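PDB 2HX5: 1,4-dihydroxy-2-naphthoyl-CoA hydrolase from Prochlorococcus marinus, which probably hydrolyses 1,4-dihydroxy-2-naphthoyl-CoA to 1,4-dihydroxy-2-naphthoate and free coenzyme A, a step in the biosynthesis of phylloquinone (vitamin K1). Local coordinates for residues A[64-75]-A[114-125]. Numbering follows the deposited sequence.
Sequences EVALPIIHCQAD and AHALIRHLAINA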
# COMPACT_ATOMS: atom_id res chain seq x y z
N GLU A 64 -1.68 14.95 22.19
CA GLU A 64 -1.28 14.30 23.41
C GLU A 64 -1.86 12.90 23.58
O GLU A 64 -1.28 12.10 24.29
CB GLU A 64 -1.62 15.20 24.54
CG GLU A 64 -0.65 16.44 24.41
CD GLU A 64 -1.22 17.76 24.88
OE1 GLU A 64 -2.19 18.25 24.26
OE2 GLU A 64 -0.67 18.33 25.84
N VAL A 65 -2.97 12.63 22.90
CA VAL A 65 -3.72 11.35 23.03
C VAL A 65 -3.59 10.58 21.73
O VAL A 65 -3.85 11.18 20.66
CB VAL A 65 -5.22 11.59 23.37
CG1 VAL A 65 -5.98 10.28 23.40
CG2 VAL A 65 -5.34 12.29 24.73
N ALA A 66 -3.12 9.33 21.80
CA ALA A 66 -3.05 8.42 20.66
C ALA A 66 -4.33 7.59 20.69
O ALA A 66 -4.93 7.38 21.72
CB ALA A 66 -1.84 7.48 20.77
N LEU A 67 -4.78 7.15 19.53
CA LEU A 67 -6.03 6.36 19.37
C LEU A 67 -5.70 5.03 18.65
O LEU A 67 -6.25 4.73 17.54
CB LEU A 67 -7.07 7.15 18.60
CG LEU A 67 -7.53 8.48 19.16
CD1 LEU A 67 -8.44 9.23 18.23
CD2 LEU A 67 -8.27 8.29 20.49
N PRO A 68 -4.81 4.24 19.21
CA PRO A 68 -4.44 2.98 18.53
C PRO A 68 -5.63 2.05 18.33
O PRO A 68 -6.53 1.91 19.16
CB PRO A 68 -3.46 2.32 19.48
CG PRO A 68 -3.76 2.92 20.83
CD PRO A 68 -4.09 4.36 20.50
N ILE A 69 -5.60 1.40 17.19
CA ILE A 69 -6.52 0.35 16.87
C ILE A 69 -6.10 -0.92 17.61
O ILE A 69 -4.99 -1.43 17.42
CB ILE A 69 -6.61 0.13 15.32
CG1 ILE A 69 -7.25 1.40 14.72
CG2 ILE A 69 -7.38 -1.11 14.95
CD1 ILE A 69 -7.00 1.63 13.20
N ILE A 70 -7.01 -1.46 18.42
CA ILE A 70 -6.73 -2.66 19.17
C ILE A 70 -7.38 -3.92 18.55
O ILE A 70 -6.99 -5.03 18.90
CB ILE A 70 -7.13 -2.53 20.66
CG1 ILE A 70 -8.57 -2.08 20.82
CG2 ILE A 70 -6.17 -1.53 21.31
CD1 ILE A 70 -9.18 -2.33 22.23
N HIS A 71 -8.38 -3.72 17.71
CA HIS A 71 -9.09 -4.84 17.04
C HIS A 71 -9.71 -4.32 15.78
O HIS A 71 -10.23 -3.20 15.75
CB HIS A 71 -10.17 -5.44 17.95
CG HIS A 71 -11.05 -6.44 17.27
ND1 HIS A 71 -10.63 -7.73 17.03
CD2 HIS A 71 -12.30 -6.35 16.76
CE1 HIS A 71 -11.58 -8.39 16.37
NE2 HIS A 71 -12.62 -7.58 16.21
N CYS A 72 -9.70 -5.11 14.74
CA CYS A 72 -10.52 -4.84 13.58
C CYS A 72 -10.88 -6.11 12.86
O CYS A 72 -10.25 -7.17 13.09
CB CYS A 72 -9.86 -3.90 12.59
SG CYS A 72 -8.29 -4.54 11.86
N GLN A 73 -11.96 -6.06 12.10
CA GLN A 73 -12.46 -7.21 11.39
C GLN A 73 -13.30 -6.76 10.21
O GLN A 73 -13.78 -5.64 10.14
CB GLN A 73 -13.29 -8.11 12.30
CG GLN A 73 -14.49 -7.46 12.94
CD GLN A 73 -15.26 -8.46 13.75
OE1 GLN A 73 -15.01 -8.61 14.98
NE2 GLN A 73 -16.15 -9.20 13.11
N ALA A 74 -13.48 -7.68 9.28
CA ALA A 74 -14.31 -7.44 8.10
C ALA A 74 -14.91 -8.70 7.59
O ALA A 74 -14.29 -9.79 7.70
CB ALA A 74 -13.55 -6.78 6.99
N ASP A 75 -16.11 -8.58 7.00
CA ASP A 75 -16.74 -9.67 6.24
C ASP A 75 -16.86 -9.16 4.79
O ASP A 75 -17.29 -8.03 4.56
CB ASP A 75 -18.14 -9.97 6.75
CG ASP A 75 -18.24 -10.59 8.11
OD1 ASP A 75 -17.29 -10.77 8.86
OD2 ASP A 75 -19.42 -10.84 8.50
N ALA A 114 -19.57 -5.46 1.60
CA ALA A 114 -18.63 -5.72 2.68
C ALA A 114 -19.02 -4.88 3.88
O ALA A 114 -19.69 -3.82 3.76
CB ALA A 114 -17.19 -5.39 2.23
N HIS A 115 -18.57 -5.29 5.06
CA HIS A 115 -18.68 -4.44 6.21
C HIS A 115 -17.49 -4.71 7.13
O HIS A 115 -16.86 -5.76 7.02
CB HIS A 115 -20.00 -4.62 6.95
CG HIS A 115 -20.29 -6.01 7.38
ND1 HIS A 115 -19.77 -6.56 8.53
CD2 HIS A 115 -21.09 -6.96 6.84
CE1 HIS A 115 -20.26 -7.78 8.69
NE2 HIS A 115 -21.04 -8.05 7.67
N ALA A 116 -17.16 -3.75 7.98
CA ALA A 116 -15.98 -3.83 8.81
C ALA A 116 -16.23 -3.14 10.12
O ALA A 116 -17.14 -2.32 10.27
CB ALA A 116 -14.79 -3.18 8.14
N LEU A 117 -15.38 -3.42 11.10
CA LEU A 117 -15.48 -2.85 12.44
C LEU A 117 -14.06 -2.55 12.89
O LEU A 117 -13.18 -3.42 12.76
CB LEU A 117 -16.15 -3.85 13.39
CG LEU A 117 -16.33 -3.38 14.80
CD1 LEU A 117 -17.55 -2.42 14.89
CD2 LEU A 117 -16.66 -4.58 15.77
N ILE A 118 -13.79 -1.36 13.42
CA ILE A 118 -12.49 -0.94 13.91
C ILE A 118 -12.69 -0.42 15.31
O ILE A 118 -13.53 0.46 15.52
CB ILE A 118 -11.86 0.14 13.03
CG1 ILE A 118 -11.60 -0.39 11.62
CG2 ILE A 118 -10.50 0.59 13.64
CD1 ILE A 118 -10.89 0.62 10.68
N ARG A 119 -11.95 -0.95 16.29
CA ARG A 119 -12.00 -0.52 17.69
C ARG A 119 -10.73 0.14 18.12
O ARG A 119 -9.65 -0.38 17.90
CB ARG A 119 -12.28 -1.74 18.57
CG ARG A 119 -12.53 -1.43 20.03
CD ARG A 119 -12.80 -2.71 20.86
NE ARG A 119 -13.89 -3.48 20.27
CZ ARG A 119 -13.88 -4.81 20.03
NH1 ARG A 119 -12.89 -5.62 20.44
NH2 ARG A 119 -14.88 -5.36 19.37
N HIS A 120 -10.88 1.32 18.76
CA HIS A 120 -9.79 2.15 19.22
C HIS A 120 -9.76 2.29 20.71
O HIS A 120 -10.83 2.34 21.34
CB HIS A 120 -9.96 3.58 18.67
CG HIS A 120 -9.95 3.71 17.17
ND1 HIS A 120 -8.88 4.23 16.46
CD2 HIS A 120 -10.93 3.46 16.26
CE1 HIS A 120 -9.20 4.22 15.16
NE2 HIS A 120 -10.45 3.81 15.03
N LEU A 121 -8.57 2.44 21.27
CA LEU A 121 -8.40 2.77 22.67
C LEU A 121 -7.69 4.12 22.72
O LEU A 121 -6.71 4.33 21.97
CB LEU A 121 -7.51 1.69 23.32
CG LEU A 121 -7.25 1.57 24.79
CD1 LEU A 121 -8.55 1.61 25.60
CD2 LEU A 121 -6.51 0.23 25.00
N ALA A 122 -8.13 4.98 23.64
CA ALA A 122 -7.40 6.23 23.88
C ALA A 122 -6.28 5.99 24.91
O ALA A 122 -6.56 5.48 26.00
CB ALA A 122 -8.34 7.37 24.35
N ILE A 123 -5.05 6.33 24.54
CA ILE A 123 -3.91 6.28 25.46
C ILE A 123 -3.15 7.57 25.39
O ILE A 123 -3.14 8.28 24.37
CB ILE A 123 -2.97 5.09 25.18
CG1 ILE A 123 -2.29 5.24 23.81
CG2 ILE A 123 -3.76 3.79 25.30
CD1 ILE A 123 -1.33 4.07 23.45
N ASN A 124 -2.44 7.89 26.46
CA ASN A 124 -1.52 9.03 26.44
C ASN A 124 -0.40 8.64 25.50
O ASN A 124 0.20 7.56 25.64
CB ASN A 124 -1.03 9.32 27.85
CG ASN A 124 -0.02 10.44 27.89
OD1 ASN A 124 1.13 10.25 27.55
ND2 ASN A 124 -0.44 11.61 28.31
N ALA A 125 -0.09 9.51 24.54
CA ALA A 125 0.89 9.14 23.54
C ALA A 125 2.29 8.88 24.09
O ALA A 125 3.03 8.10 23.50
CB ALA A 125 0.94 10.22 22.39
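Strands 69-75 and 114-121 pair antiparallel in the hotdog-fold sheet, their axes 4.6 Å apart at closest approach, and a classic beta bulge sets Ile70 and His71 together opposite Arg119. At the bulge Ile70 N gives its hydrogen to Arg119 O, while Arg119 N bonds to His71 O. The guanidinium of Arg119 lies nearly parallel to the His71 ring, planes 10° apart, with CD2 of His71 over its face, 3.8 Å from Arg119 NH2. A bend at chi3 (-54°) turns the otherwise extended arginine back to this position, and Gln101 takes its NE. On the face of the sheet that carries His71, Gln73 and Arg119, His71 NE2 bonds in its ring plane to a lone pair of Gln73 OE1 (2.9 Å), and His71 ND1 binds Asp75 of the second subunit, where the sheet continues across the interface. The opposite face of the sheet carries Ile69, Cys72, Ala74, Ala116, Ile118 and His120; helix 29-45 covers Ile69, Ala74, Ala116 and Ile118, while Cys72 meets Phe31 of the second subunit. Ile69 CG1 sits 3.5 Å from Ile118 CG2 and also covers one face of the His120 ring, a CH-pi contact 3.9 Å from the centroid; Phe100 stacks with this ring as well. His120 ND1 donates a nearly straight bond to Leu67 O (167° at the hydrogen), fixing the ring's rotation where the chain leaves regular pairing before Pro68. A leucine in place of His120 would probably leave Leu67 O without this donor and the Leu67-Pro68 backbone freer to move. Beyond it, Ala66 and Ile123 resume pairing, and Ala122 CB touches both Val65 CG1 and Leu67 CD2. Ala66 to Ile69 also border a pocket holding 2-ethoxyethanol, probably from the crystallisation liquor. At the far end Asp75 CB rests over the His115 ring, 3.6 Å from its NE2.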